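Local atomic coordinates of adenylate kinase (Cryptosporidium parvum Iowa II, PDB entry 3BE4), a protein that probably transfers a phosphate group between adenine nucleotides, phosphorylating AMP at the expense of ATP, as adenylate kinases generally do. Residues Lys4-Ile9 and Lys27-Ala32; Arg93-Ala98 and Ala185-Phe190; Ile116-Asp121 and Val200-Pro205; His135-Arg140 and Thr158-Val163. All blocks are in the same frame, centred on the assembly; numbering follows the deposited sequence. Where two conformers were deposited one is given.

Interactions 1, 2 and 3 are partly buried, whereas interaction 4 lies at the surface. Interactions 1 and 3 meet on one parallel sheet, where strands 7-12 and 114-119 are neighbours and Ile9 probably bonds to Ile116, yet their chemistry differs: interaction 3 pairs strand with strand through backbone hydrogen bonds, whereas interaction 1 is side-chain packing between a strand's approach and a helix end. Interaction 2 joins helices 95-108 and 186-192 by apolar contacts and touches interaction 3 where Val188 meets Tyr117. Interactions 2 and 3 each reach one adenine of the bound bis(adenosine)-5'-pentaphosphate. Interaction 4, in the lid, relies on a histidine-carboxylate bond between loops.

Interaction 1 (Lys4-Ile9 and Lys27-Ala32); sequences KKHNLI and KEYGLA
Leu31 packs against the chain leading into strand 7-12, and its two methyl branches share the work. CD2 lies against the backbone and comes within 3.5 Å of His6 N, while CD1 is turned to His6 CB and, in one of the two conformers of Leu8, to the CD1 methyl of that residue. Tyr29 supplies the second patch. Its ring stands perpendicular to the imidazole of His6, the centroids 5.3 Å apart, in an oblique meeting whose closest atoms are Tyr29 CD1 and His6 CE1 at 3.7 Å. Lys4 runs across the tyrosine, its aliphatic CE 3.9 Å from Tyr29 CD1 and 3.2 Å from the carbonyl O of Glu28. Bends at chi3 (88°) and chi4 (46°) fold the lysine chain round this helix end instead of letting it extend past it.

Further out, polar bonds help to place these groups. His6 ND1 gives a weak bond to Lys4 O within its own segment (2.8 Å), and NE2 bonds to the terminal carboxylate of Leu217, so both ring nitrogens have a partner. Glu28 forms a salt bridge with Lys214, tying the helix end to the C-terminal helix. Gly30, with positive phi, takes the chain out of helix 18-29 and lets it turn so that Leu31 faces the strand.

The contact thus joins the lead-in of the central strand 7-12 to the end of the helix that follows it in this P-loop fold. Leu8 also packs on Val87 and Ser114 of the flanking strands, and Leu31 on Ile25 of helix 18-29.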
# COMPACT_ATOMS: atom_id res chain seq x y z
N LYS A 4 2.04 -17.39 11.88
CA LYS A 4 2.80 -16.16 11.68
C LYS A 4 1.86 -14.98 11.45
O LYS A 4 2.25 -13.88 10.94
CB LYS A 4 3.80 -16.29 10.50
CG LYS A 4 4.86 -17.36 10.79
CD LYS A 4 5.70 -17.59 9.62
CE LYS A 4 6.82 -16.64 9.65
NZ LYS A 4 7.66 -16.37 10.94
N LYS A 5 0.64 -15.13 11.87
CA LYS A 5 -0.32 -14.02 11.73
C LYS A 5 0.06 -12.77 12.38
O LYS A 5 0.51 -12.76 13.55
CB LYS A 5 -1.70 -14.47 12.35
CG LYS A 5 -2.80 -13.37 12.38
CD LYS A 5 -4.21 -13.91 12.73
CE LYS A 5 -5.12 -12.72 12.99
NZ LYS A 5 -6.54 -13.16 13.21
N HIS A 6 -0.07 -11.66 11.59
CA HIS A 6 -0.04 -10.31 12.14
C HIS A 6 -1.14 -9.58 11.48
O HIS A 6 -1.53 -9.89 10.36
CB HIS A 6 1.29 -9.61 11.68
CG HIS A 6 2.52 -10.17 12.29
ND1 HIS A 6 3.14 -11.32 11.82
CD2 HIS A 6 3.27 -9.76 13.34
CE1 HIS A 6 4.19 -11.60 12.58
NE2 HIS A 6 4.30 -10.66 13.49
N ASN A 7 -1.60 -8.51 12.12
CA ASN A 7 -2.61 -7.58 11.58
C ASN A 7 -1.91 -6.27 11.47
O ASN A 7 -1.75 -5.55 12.45
CB ASN A 7 -3.88 -7.45 12.48
CG ASN A 7 -4.68 -8.77 12.47
OD1 ASN A 7 -4.51 -9.58 11.59
ND2 ASN A 7 -5.56 -8.96 13.46
N LEU A 8 -1.54 -5.94 10.24
CA LEU A 8 -0.49 -4.89 10.00
C LEU A 8 -1.06 -3.80 9.09
O LEU A 8 -1.82 -4.04 8.19
CB LEU A 8 0.71 -5.32 9.19
CG LEU A 8 1.44 -6.46 9.81
CD1 LEU A 8 2.51 -6.88 8.86
CD2 LEU A 8 2.04 -6.09 11.13
N ILE A 9 -0.69 -2.56 9.40
CA ILE A 9 -0.91 -1.45 8.44
C ILE A 9 0.48 -0.90 8.09
O ILE A 9 1.31 -0.76 8.97
CB ILE A 9 -1.70 -0.31 9.16
CG1 ILE A 9 -3.16 -0.75 9.50
CG2 ILE A 9 -1.85 0.93 8.25
CD1 ILE A 9 -3.98 0.32 10.21
N LYS A 27 4.51 -13.43 1.52
CA LYS A 27 5.05 -14.74 1.25
C LYS A 27 5.64 -15.27 2.57
O LYS A 27 5.34 -16.41 2.95
CB LYS A 27 6.10 -14.68 0.17
N GLU A 28 6.31 -14.46 3.35
CA GLU A 28 6.99 -15.01 4.52
C GLU A 28 6.03 -15.26 5.66
O GLU A 28 6.27 -16.11 6.54
CB GLU A 28 7.97 -13.96 5.03
CG GLU A 28 9.09 -14.56 5.77
CD GLU A 28 10.33 -14.36 4.91
OE1 GLU A 28 11.37 -14.00 5.49
OE2 GLU A 28 10.22 -14.48 3.66
N TYR A 29 5.08 -14.31 5.79
CA TYR A 29 4.15 -14.37 6.97
C TYR A 29 2.76 -14.90 6.61
O TYR A 29 1.95 -15.02 7.53
CB TYR A 29 4.05 -13.03 7.66
CG TYR A 29 5.33 -12.57 8.14
CD1 TYR A 29 5.76 -12.85 9.42
CD2 TYR A 29 6.12 -11.76 7.30
CE1 TYR A 29 7.04 -12.46 9.88
CE2 TYR A 29 7.40 -11.33 7.71
CZ TYR A 29 7.84 -11.66 9.01
OH TYR A 29 9.06 -11.16 9.41
N GLY A 30 2.44 -15.09 5.32
CA GLY A 30 1.11 -15.71 4.89
C GLY A 30 -0.06 -14.79 5.17
O GLY A 30 -1.18 -15.23 5.50
N LEU A 31 0.22 -13.49 5.00
CA LEU A 31 -0.84 -12.48 5.25
C LEU A 31 -1.55 -12.10 3.97
O LEU A 31 -0.95 -12.10 2.88
CB LEU A 31 -0.22 -11.24 5.85
CG LEU A 31 0.72 -11.40 7.06
CD1 LEU A 31 1.14 -10.00 7.70
CD2 LEU A 31 0.02 -12.25 8.16
N ALA A 32 -2.81 -11.62 4.10
CA ALA A 32 -3.52 -11.15 2.89
C ALA A 32 -3.01 -9.71 2.61
O ALA A 32 -2.92 -8.99 3.60
CB ALA A 32 -4.99 -11.02 3.23

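Interaction 2 (Arg93-Ala98 and Ala185-Phe190); sequences RTIPQA and APLVKF. With AP5 (bis(adenosine)-5'-pentaphosphate), chain C.
Apolar packing carries the contact between the first turn of helix 95-108 and helix 186-192, with Leu187 and Phe190 receiving Ile95 and Ala98. Leu187 CD2 lies 3.6 Å from both Ile95 CD1 and Ala98 CB, while its other branch, CD1, rests on the backbone of Arg93. Ile95 and Leu187 run antiparallel alongside each other, and Ile95 CD1 also reaches Phe190 CD1 at 3.8 Å. The phenyl ring offers a face to Ala98: CB lies 3.9 Å from the centroid of Phe190 and 21° off the ring normal, a CH-pi contact. A chi1 of -179° swings the Phe190 ring away from its own backbone N and onto Ala98.

Hydrogen bonds organise the ligand side. Thr94 is the N-cap of helix 95-108, its OG1 accepting from Gln97 N and also bonded to Asp66. Gln97 reads the adenine with its amide: OE1 accepts from N6A of bis(adenosine)-5'-pentaphosphate at 3.0 Å, and NE2 donates to N1A. The same OE1 accepts from Arg93 N at 2.9 Å, from above the carbonyl plane, which helps fix the amide's rotation.

The cationic Arg93 serves the phosphates. Its guanidinium lies with one face over the adenine near C8A, NH1 and NH2 both donate to the phosphate oxygen O1B, and NE bonds to Gly90 O.

The chemistry divides by side of one short segment. Its hydrophobic side fits helix 186-192, while its polar side recognises one adenine and probably helps neutralise the phosphate chain, consistent with the AMP site of adenylate kinases.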
# COMPACT_ATOMS: atom_id res chain seq x y z
N ARG A 93 -5.98 5.97 4.76
CA ARG A 93 -5.12 7.06 4.42
C ARG A 93 -5.80 8.36 4.86
O ARG A 93 -5.28 9.41 4.59
CB ARG A 93 -4.54 6.89 2.90
CG ARG A 93 -5.51 7.04 1.87
CD ARG A 93 -4.71 7.25 0.60
NE ARG A 93 -4.20 5.95 0.06
CZ ARG A 93 -3.29 5.92 -0.91
NH1 ARG A 93 -2.69 7.00 -1.42
NH2 ARG A 93 -2.99 4.68 -1.39
N THR A 94 -6.94 8.29 5.59
CA THR A 94 -7.55 9.46 6.21
C THR A 94 -8.01 9.00 7.62
O THR A 94 -8.16 7.81 7.89
CB THR A 94 -8.81 9.97 5.49
OG1 THR A 94 -9.84 8.93 5.54
CG2 THR A 94 -8.52 10.35 4.08
N ILE A 95 -8.29 9.96 8.48
CA ILE A 95 -8.76 9.67 9.79
C ILE A 95 -10.15 8.98 9.72
O ILE A 95 -10.26 7.99 10.44
CB ILE A 95 -8.81 11.01 10.70
CG1 ILE A 95 -7.41 11.51 10.91
CG2 ILE A 95 -9.44 10.67 12.03
CD1 ILE A 95 -6.55 10.49 11.75
N PRO A 96 -11.16 9.44 8.92
CA PRO A 96 -12.42 8.64 8.80
C PRO A 96 -12.21 7.21 8.36
O PRO A 96 -12.87 6.31 8.85
CB PRO A 96 -13.33 9.44 7.85
CG PRO A 96 -12.77 10.87 8.06
CD PRO A 96 -11.28 10.76 8.23
N GLN A 97 -11.19 6.98 7.55
CA GLN A 97 -10.90 5.50 7.20
C GLN A 97 -10.34 4.75 8.36
O GLN A 97 -10.65 3.58 8.49
CB GLN A 97 -9.91 5.48 6.07
CG GLN A 97 -10.57 5.96 4.78
CD GLN A 97 -9.57 6.00 3.57
OE1 GLN A 97 -8.55 5.32 3.64
NE2 GLN A 97 -9.83 6.88 2.55
N ALA A 98 -9.47 5.38 9.16
CA ALA A 98 -8.90 4.73 10.37
C ALA A 98 -10.04 4.38 11.38
O ALA A 98 -10.05 3.31 11.97
CB ALA A 98 -7.86 5.63 11.08
N ALA A 185 -0.59 11.81 6.72
CA ALA A 185 0.42 11.95 7.75
C ALA A 185 -0.09 12.04 9.23
O ALA A 185 0.59 11.46 10.11
CB ALA A 185 1.31 13.09 7.41
N PRO A 186 -1.26 12.64 9.48
CA PRO A 186 -1.93 12.63 10.82
C PRO A 186 -2.20 11.27 11.43
O PRO A 186 -2.40 11.14 12.66
CB PRO A 186 -3.29 13.25 10.54
CG PRO A 186 -3.01 14.27 9.52
CD PRO A 186 -2.07 13.49 8.56
N LEU A 187 -2.26 10.26 10.57
CA LEU A 187 -2.40 8.90 11.04
C LEU A 187 -1.20 8.40 11.81
O LEU A 187 -1.35 7.45 12.58
CB LEU A 187 -2.68 7.94 9.89
CG LEU A 187 -3.98 8.14 9.16
CD1 LEU A 187 -3.87 7.17 7.96
CD2 LEU A 187 -5.15 7.69 10.03
N VAL A 188 -0.03 9.00 11.64
CA VAL A 188 1.11 8.54 12.41
C VAL A 188 0.84 8.83 13.89
O VAL A 188 0.99 7.95 14.74
CB VAL A 188 2.38 9.25 12.01
CG1 VAL A 188 3.53 8.79 12.88
CG2 VAL A 188 2.72 8.87 10.59
N LYS A 189 0.38 10.04 14.21
CA LYS A 189 0.04 10.29 15.65
C LYS A 189 -1.11 9.44 16.15
O LYS A 189 -1.07 8.95 17.28
CB LYS A 189 -0.17 11.82 15.81
CG LYS A 189 1.17 12.44 15.66
CD LYS A 189 1.21 13.95 15.87
CE LYS A 189 2.64 14.56 15.56
NZ LYS A 189 3.83 14.03 16.34
N PHE A 190 -2.13 9.21 15.30
CA PHE A 190 -3.31 8.42 15.59
C PHE A 190 -2.84 7.07 16.10
O PHE A 190 -3.33 6.56 17.13
CB PHE A 190 -4.16 8.23 14.33
CG PHE A 190 -5.46 7.44 14.54
CD1 PHE A 190 -6.72 8.09 14.69
CD2 PHE A 190 -5.45 6.06 14.48
CE1 PHE A 190 -7.89 7.37 14.84
CE2 PHE A 190 -6.62 5.32 14.63
CZ PHE A 190 -7.87 5.94 14.78
PA AP5 C . -1.73 3.29 -4.74
O1A AP5 C . -1.68 2.24 -5.86
O2A AP5 C . -1.61 2.87 -3.35
O3A AP5 C . -0.64 4.42 -5.05
PB AP5 C . 0.16 5.40 -4.08
O1B AP5 C . -0.58 5.65 -2.86
O2B AP5 C . 0.66 6.55 -4.96
O3B AP5 C . 1.45 4.39 -3.71
PG AP5 C . 2.33 3.51 -4.67
O1G AP5 C . 2.78 4.36 -5.80
O2G AP5 C . 1.56 2.27 -4.92
O3G AP5 C . 3.52 3.30 -3.65
PD AP5 C . 4.15 2.01 -2.87
O1D AP5 C . 3.30 0.84 -3.15
O2D AP5 C . 4.41 2.47 -1.50
O3D AP5 C . 5.58 1.89 -3.56
PE AP5 C . 6.11 0.74 -4.54
O1E AP5 C . 5.24 0.66 -5.67
O2E AP5 C . 6.41 -0.54 -3.78
O5F AP5 C . -3.07 4.15 -4.79
C5F AP5 C . -3.44 4.52 -6.13
C4F AP5 C . -4.45 5.72 -5.91
O4F AP5 C . -5.70 5.14 -5.61
C3F AP5 C . -4.19 6.70 -4.83
O3F AP5 C . -3.29 7.71 -5.23
C2F AP5 C . -5.64 7.23 -4.69
O2F AP5 C . -6.03 8.01 -5.88
C1F AP5 C . -6.47 5.96 -4.70
N9A AP5 C . -6.53 5.38 -3.39
C8A AP5 C . -5.88 4.17 -3.03
N7A AP5 C . -6.13 3.87 -1.77
C5A AP5 C . -7.00 4.87 -1.28
C6A AP5 C . -7.63 5.02 -0.05
N6A AP5 C . -7.43 4.33 1.07
N1A AP5 C . -8.44 6.17 0.04
C2A AP5 C . -8.64 6.91 -1.04
N3A AP5 C . -8.06 6.80 -2.25
C4A AP5 C . -7.25 5.65 -2.38
O5J AP5 C . 7.53 1.32 -4.89
C5J AP5 C . 7.65 2.51 -5.80
C4J AP5 C . 8.97 2.29 -6.57
O4J AP5 C . 10.15 2.27 -5.75
C3J AP5 C . 8.92 1.04 -7.45
O3J AP5 C . 9.58 1.29 -8.67
C2J AP5 C . 9.80 0.17 -6.60
O2J AP5 C . 10.46 -0.81 -7.39
C1J AP5 C . 10.89 0.96 -6.03
N9B AP5 C . 11.44 0.63 -4.75
C8B AP5 C . 10.78 0.02 -3.69
N7B AP5 C . 11.64 -0.04 -2.65
C5B AP5 C . 12.83 0.51 -3.03
C6B AP5 C . 14.03 0.87 -2.33
N6B AP5 C . 14.16 0.55 -1.05
N1B AP5 C . 15.02 1.48 -3.03
C2B AP5 C . 14.81 1.88 -4.36
N3B AP5 C . 13.66 1.64 -5.06
C4B AP5 C . 12.62 1.04 -4.37

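Interaction 3 (Ile116-Asp121 and Val200-Pro205); sequences IYFEID and VNAKLP. With AP5 (bis(adenosine)-5'-pentaphosphate), chain C.
Val200 and Phe118, like Asn201 and Glu119, pair in parallel register, with Val200 N bonded to Tyr117 O and Glu119 N to Val200 O, both at 2.9 Å; a third, more bent bond from Ala202 N to Glu119 O carries the pairing into the following turn.

Val200 and Phe118 lie side by side on one face of the sheet. Val200 CG2 sits over the phenyl face of Phe118, 4.2 Å from its centroid in a CH-pi contact, while CG1 turns to Ile116 CG2. Ala202 CB touches both Phe118 CB (3.7 Å) and Ile120 CB. Beyond the strands, Lys203 bends at chi3 and chi4 (68° and 60°), bringing NZ 2.6 Å from Asp121 OD1 on the syn side, though 28° out of the carboxylate plane. This salt bridge is shared, since NZ also pairs with Glu124, whose backbone N is capped by Asp121 OD2. Asn201 OD1 accepts from Lys203 N, an Asx turn within the type I turn from Asn201 to Leu204. Past this turn, Leu204 O accepts a hydrogen bond from the amino group N6B of bis(adenosine)-5'-pentaphosphate at 2.8 Å, consistent with recognition of the ATP-side adenine.

In the parallel sheet, strand 197-201 forms an edge beside strand 114-119, which on its other side bonds to strand 7-12. Helix 206-216 packs on Val200 and Phe118, and helix 122-130 on Ile120.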
# COMPACT_ATOMS: atom_id res chain seq x y z
N ILE A 116 3.38 0.26 10.68
CA ILE A 116 4.80 0.52 10.34
C ILE A 116 4.78 1.73 9.44
O ILE A 116 4.17 1.73 8.34
CB ILE A 116 5.42 -0.66 9.57
CG1 ILE A 116 5.48 -1.82 10.56
CG2 ILE A 116 6.92 -0.35 9.17
CD1 ILE A 116 6.14 -3.18 9.98
N TYR A 117 5.54 2.76 9.82
CA TYR A 117 5.53 4.03 9.08
C TYR A 117 6.86 4.10 8.29
O TYR A 117 7.97 3.99 8.86
CB TYR A 117 5.46 5.18 10.07
CG TYR A 117 5.65 6.58 9.47
CD1 TYR A 117 5.19 6.94 8.21
CD2 TYR A 117 6.29 7.54 10.23
CE1 TYR A 117 5.45 8.26 7.66
CE2 TYR A 117 6.51 8.80 9.73
CZ TYR A 117 6.11 9.13 8.46
OH TYR A 117 6.37 10.43 8.08
N PHE A 118 6.76 4.23 6.98
CA PHE A 118 7.94 4.22 6.10
C PHE A 118 8.40 5.69 5.99
O PHE A 118 7.71 6.52 5.36
CB PHE A 118 7.54 3.78 4.68
CG PHE A 118 7.41 2.26 4.52
CD1 PHE A 118 6.71 1.45 5.46
CD2 PHE A 118 7.98 1.65 3.41
CE1 PHE A 118 6.64 0.02 5.25
CE2 PHE A 118 7.87 0.32 3.18
CZ PHE A 118 7.25 -0.56 4.12
N GLU A 119 9.52 6.01 6.64
CA GLU A 119 9.99 7.42 6.56
C GLU A 119 10.84 7.63 5.32
O GLU A 119 11.82 6.96 5.10
CB GLU A 119 10.81 7.76 7.79
CG GLU A 119 9.96 7.75 8.98
CD GLU A 119 10.75 8.29 10.23
OE1 GLU A 119 11.76 7.64 10.62
OE2 GLU A 119 10.34 9.35 10.82
N ILE A 120 10.46 8.63 4.56
CA ILE A 120 11.23 8.88 3.27
C ILE A 120 10.82 10.25 2.84
O ILE A 120 9.67 10.64 3.03
CB ILE A 120 10.94 7.81 2.19
CG1 ILE A 120 11.67 8.15 0.88
CG2 ILE A 120 9.49 7.69 1.98
CD1 ILE A 120 11.68 6.94 -0.12
N ASP A 121 11.76 10.98 2.22
CA ASP A 121 11.40 12.36 1.83
C ASP A 121 10.88 12.52 0.41
O ASP A 121 11.01 11.63 -0.40
CB ASP A 121 12.69 13.15 1.87
CG ASP A 121 13.80 12.51 0.99
OD1 ASP A 121 14.25 11.31 1.30
OD2 ASP A 121 14.21 13.07 -0.11
N VAL A 200 10.36 2.76 9.99
CA VAL A 200 11.53 2.16 9.28
C VAL A 200 12.05 3.22 8.36
O VAL A 200 11.31 4.18 8.01
CB VAL A 200 11.22 0.88 8.43
CG1 VAL A 200 10.74 -0.28 9.42
CG2 VAL A 200 10.16 1.10 7.37
N ASN A 201 13.32 3.10 8.08
CA ASN A 201 14.00 4.07 7.16
C ASN A 201 13.81 3.59 5.76
O ASN A 201 14.45 2.66 5.29
CB ASN A 201 15.50 4.14 7.49
CG ASN A 201 16.17 5.13 6.59
OD1 ASN A 201 15.53 5.80 5.72
ND2 ASN A 201 17.46 5.31 6.85
N ALA A 202 12.82 4.11 5.09
CA ALA A 202 12.48 3.63 3.73
C ALA A 202 13.47 4.13 2.67
O ALA A 202 13.36 3.76 1.51
CB ALA A 202 11.01 3.95 3.38
N LYS A 203 14.40 5.04 3.04
CA LYS A 203 15.39 5.53 2.10
C LYS A 203 16.45 4.46 1.77
O LYS A 203 17.17 4.59 0.76
CB LYS A 203 16.05 6.81 2.64
CG LYS A 203 15.13 7.99 2.62
CD LYS A 203 15.89 9.24 3.28
CE LYS A 203 17.06 9.76 2.45
NZ LYS A 203 16.66 10.25 1.01
N LEU A 204 16.60 3.44 2.61
CA LEU A 204 17.62 2.48 2.37
C LEU A 204 17.32 1.51 1.22
O LEU A 204 16.21 1.38 0.74
CB LEU A 204 17.67 1.57 3.65
CG LEU A 204 18.11 2.32 4.92
CD1 LEU A 204 17.93 1.60 6.17
CD2 LEU A 204 19.56 2.75 4.74
N PRO A 205 18.32 0.74 0.77
CA PRO A 205 18.02 -0.27 -0.25
C PRO A 205 16.93 -1.27 0.16
O PRO A 205 16.75 -1.51 1.37
CB PRO A 205 19.37 -0.99 -0.47
CG PRO A 205 20.39 0.10 0.00
CD PRO A 205 19.76 0.83 1.14
PA AP5 C . -1.73 3.29 -4.74
O1A AP5 C . -1.68 2.24 -5.86
O2A AP5 C . -1.61 2.87 -3.35
O3A AP5 C . -0.64 4.42 -5.05
PB AP5 C . 0.16 5.40 -4.08
O1B AP5 C . -0.58 5.65 -2.86
O2B AP5 C . 0.66 6.55 -4.96
O3B AP5 C . 1.45 4.39 -3.71
PG AP5 C . 2.33 3.51 -4.67
O1G AP5 C . 2.78 4.36 -5.80
O2G AP5 C . 1.56 2.27 -4.92
O3G AP5 C . 3.52 3.30 -3.65
PD AP5 C . 4.15 2.01 -2.87
O1D AP5 C . 3.30 0.84 -3.15
O2D AP5 C . 4.41 2.47 -1.50
O3D AP5 C . 5.58 1.89 -3.56
PE AP5 C . 6.11 0.74 -4.54
O1E AP5 C . 5.24 0.66 -5.67
O2E AP5 C . 6.41 -0.54 -3.78
O5F AP5 C . -3.07 4.15 -4.79
C5F AP5 C . -3.44 4.52 -6.13
C4F AP5 C . -4.45 5.72 -5.91
O4F AP5 C . -5.70 5.14 -5.61
C3F AP5 C . -4.19 6.70 -4.83
O3F AP5 C . -3.29 7.71 -5.23
C2F AP5 C . -5.64 7.23 -4.69
O2F AP5 C . -6.03 8.01 -5.88
C1F AP5 C . -6.47 5.96 -4.70
N9A AP5 C . -6.53 5.38 -3.39
C8A AP5 C . -5.88 4.17 -3.03
N7A AP5 C . -6.13 3.87 -1.77
C5A AP5 C . -7.00 4.87 -1.28
C6A AP5 C . -7.63 5.02 -0.05
N6A AP5 C . -7.43 4.33 1.07
N1A AP5 C . -8.44 6.17 0.04
C2A AP5 C . -8.64 6.91 -1.04
N3A AP5 C . -8.06 6.80 -2.25
C4A AP5 C . -7.25 5.65 -2.38
O5J AP5 C . 7.53 1.32 -4.89
C5J AP5 C . 7.65 2.51 -5.80
C4J AP5 C . 8.97 2.29 -6.57
O4J AP5 C . 10.15 2.27 -5.75
C3J AP5 C . 8.92 1.04 -7.45
O3J AP5 C . 9.58 1.29 -8.67
C2J AP5 C . 9.80 0.17 -6.60
O2J AP5 C . 10.46 -0.81 -7.39
C1J AP5 C . 10.89 0.96 -6.03
N9B AP5 C . 11.44 0.63 -4.75
C8B AP5 C . 10.78 0.02 -3.69
N7B AP5 C . 11.64 -0.04 -2.65
C5B AP5 C . 12.83 0.51 -3.03
C6B AP5 C . 14.03 0.87 -2.33
N6B AP5 C . 14.16 0.55 -1.05
N1B AP5 C . 15.02 1.48 -3.03
C2B AP5 C . 14.81 1.88 -4.36
N3B AP5 C . 13.66 1.64 -5.06
C4B AP5 C . 12.62 1.04 -4.37

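Interaction 4 (His135-Arg140 and Thr158-Val163); sequences HPASGR and TGEPLV
His135 reaches across to Glu160 with the far edge of its imidazole, NE2 donating to OE1 at 2.9 Å. The carboxylate oxygen lies near the ring plane; the ring and carboxylate planes are 44° apart, and NE2 meets OE1 from above the carboxylate plane. The histidine's chi1 of 179° carries the ring out toward 158-163, where Thr158 points back toward it, its OG1 3.1 Å from His135 NE2. ND1 is engaged too: it shares a nearly straight 2.7 Å hydrogen bond with Ser138 OG, which also accepts from Arg140 N in an ST turn. Bonds at both nitrogens hold the imidazole in its plane, and the nearby carboxylate would tend to support a proton on NE2.

Pro136 supplies the apolar part. Its CG meets Val163 CG2 at 3.7 Å, the two side chains crossing at about a right angle, and Leu162 CD2 lies 3.8 Å from His135 CB. Thr158 turns its methyl CG2 to the edge of the Arg140 guanidinium and uses OG1 to accept from Glu160 N, a second ST turn. A water bridges Glu160 OE1 and, weakly, Ala137 N.

Both segments belong to the active-site lid. The 135-140 loop connects the antiparallel strands 132-134 and 141-143, and the 158-163 loop, on the way to helix 170-184, lies alongside; Arg140 pairs with Asp155, and Val163 bonds to Thr134.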
# COMPACT_ATOMS: atom_id res chain seq x y z
N HIS A 135 3.82 -4.87 -13.36
CA HIS A 135 3.02 -5.92 -14.04
C HIS A 135 1.53 -5.76 -13.70
O HIS A 135 1.09 -5.98 -12.53
CB HIS A 135 3.66 -7.23 -13.56
CG HIS A 135 2.93 -8.40 -14.14
ND1 HIS A 135 2.27 -9.34 -13.37
CD2 HIS A 135 2.67 -8.69 -15.44
CE1 HIS A 135 1.71 -10.24 -14.18
NE2 HIS A 135 1.96 -9.90 -15.44
N PRO A 136 0.68 -5.31 -14.68
CA PRO A 136 -0.70 -4.95 -14.32
C PRO A 136 -1.56 -6.08 -13.73
O PRO A 136 -2.35 -5.81 -12.86
CB PRO A 136 -1.29 -4.36 -15.64
CG PRO A 136 -0.26 -4.66 -16.71
CD PRO A 136 1.01 -5.07 -16.11
N ALA A 137 -1.32 -7.34 -14.10
CA ALA A 137 -2.27 -8.40 -13.65
C ALA A 137 -2.04 -8.75 -12.21
O ALA A 137 -2.97 -9.18 -11.49
CB ALA A 137 -2.03 -9.68 -14.48
N SER A 138 -0.79 -8.61 -11.72
CA SER A 138 -0.42 -9.08 -10.36
C SER A 138 -0.15 -7.91 -9.47
O SER A 138 -0.27 -8.01 -8.23
CB SER A 138 0.84 -9.89 -10.31
OG SER A 138 1.99 -9.10 -10.67
N GLY A 139 0.19 -6.78 -10.09
CA GLY A 139 0.47 -5.57 -9.26
C GLY A 139 1.97 -5.58 -8.90
O GLY A 139 2.42 -4.71 -8.14
N ARG A 140 2.75 -6.62 -9.28
CA ARG A 140 4.16 -6.58 -8.99
C ARG A 140 4.84 -5.31 -9.57
O ARG A 140 4.48 -4.85 -10.65
CB ARG A 140 4.92 -7.76 -9.56
CG ARG A 140 4.66 -9.11 -8.71
CD ARG A 140 5.58 -10.26 -9.26
NE ARG A 140 4.94 -10.81 -10.46
CZ ARG A 140 3.85 -11.61 -10.49
NH1 ARG A 140 3.24 -12.00 -9.35
NH2 ARG A 140 3.35 -12.04 -11.66
N THR A 158 5.57 -14.13 -14.92
CA THR A 158 4.76 -14.45 -16.17
C THR A 158 5.42 -14.18 -17.52
O THR A 158 4.93 -14.67 -18.55
CB THR A 158 3.48 -13.71 -16.20
OG1 THR A 158 3.81 -12.28 -16.32
CG2 THR A 158 2.67 -13.93 -14.86
N GLY A 159 6.49 -13.40 -17.55
CA GLY A 159 7.07 -12.98 -18.81
C GLY A 159 6.23 -11.93 -19.53
O GLY A 159 6.55 -11.59 -20.67
N GLU A 160 5.17 -11.39 -18.90
CA GLU A 160 4.27 -10.49 -19.58
C GLU A 160 4.89 -9.06 -19.48
O GLU A 160 5.78 -8.84 -18.65
CB GLU A 160 2.94 -10.52 -18.95
CG GLU A 160 2.09 -11.87 -19.27
CD GLU A 160 0.90 -12.07 -18.38
OE1 GLU A 160 0.49 -11.22 -17.51
OE2 GLU A 160 0.26 -13.17 -18.60
N PRO A 161 4.46 -8.17 -20.37
CA PRO A 161 5.14 -6.85 -20.42
C PRO A 161 4.88 -6.08 -19.11
O PRO A 161 3.77 -6.16 -18.46
CB PRO A 161 4.37 -6.13 -21.53
CG PRO A 161 3.75 -7.26 -22.43
CD PRO A 161 3.43 -8.33 -21.43
N LEU A 162 5.89 -5.23 -18.83
CA LEU A 162 5.68 -4.24 -17.74
C LEU A 162 5.17 -2.96 -18.36
O LEU A 162 5.47 -2.67 -19.52
CB LEU A 162 7.04 -4.00 -17.10
CG LEU A 162 7.65 -5.28 -16.49
CD1 LEU A 162 8.94 -5.01 -15.77
CD2 LEU A 162 6.63 -5.96 -15.59
N VAL A 163 4.44 -2.18 -17.60
CA VAL A 163 3.73 -1.03 -18.11
C VAL A 163 3.80 0.16 -17.13
O VAL A 163 4.17 0.05 -15.96
CB VAL A 163 2.26 -1.29 -18.57
CG1 VAL A 163 2.23 -2.54 -19.51
CG2 VAL A 163 1.45 -1.44 -17.30
O HOH W 1 -0.35 -8.20 -17.05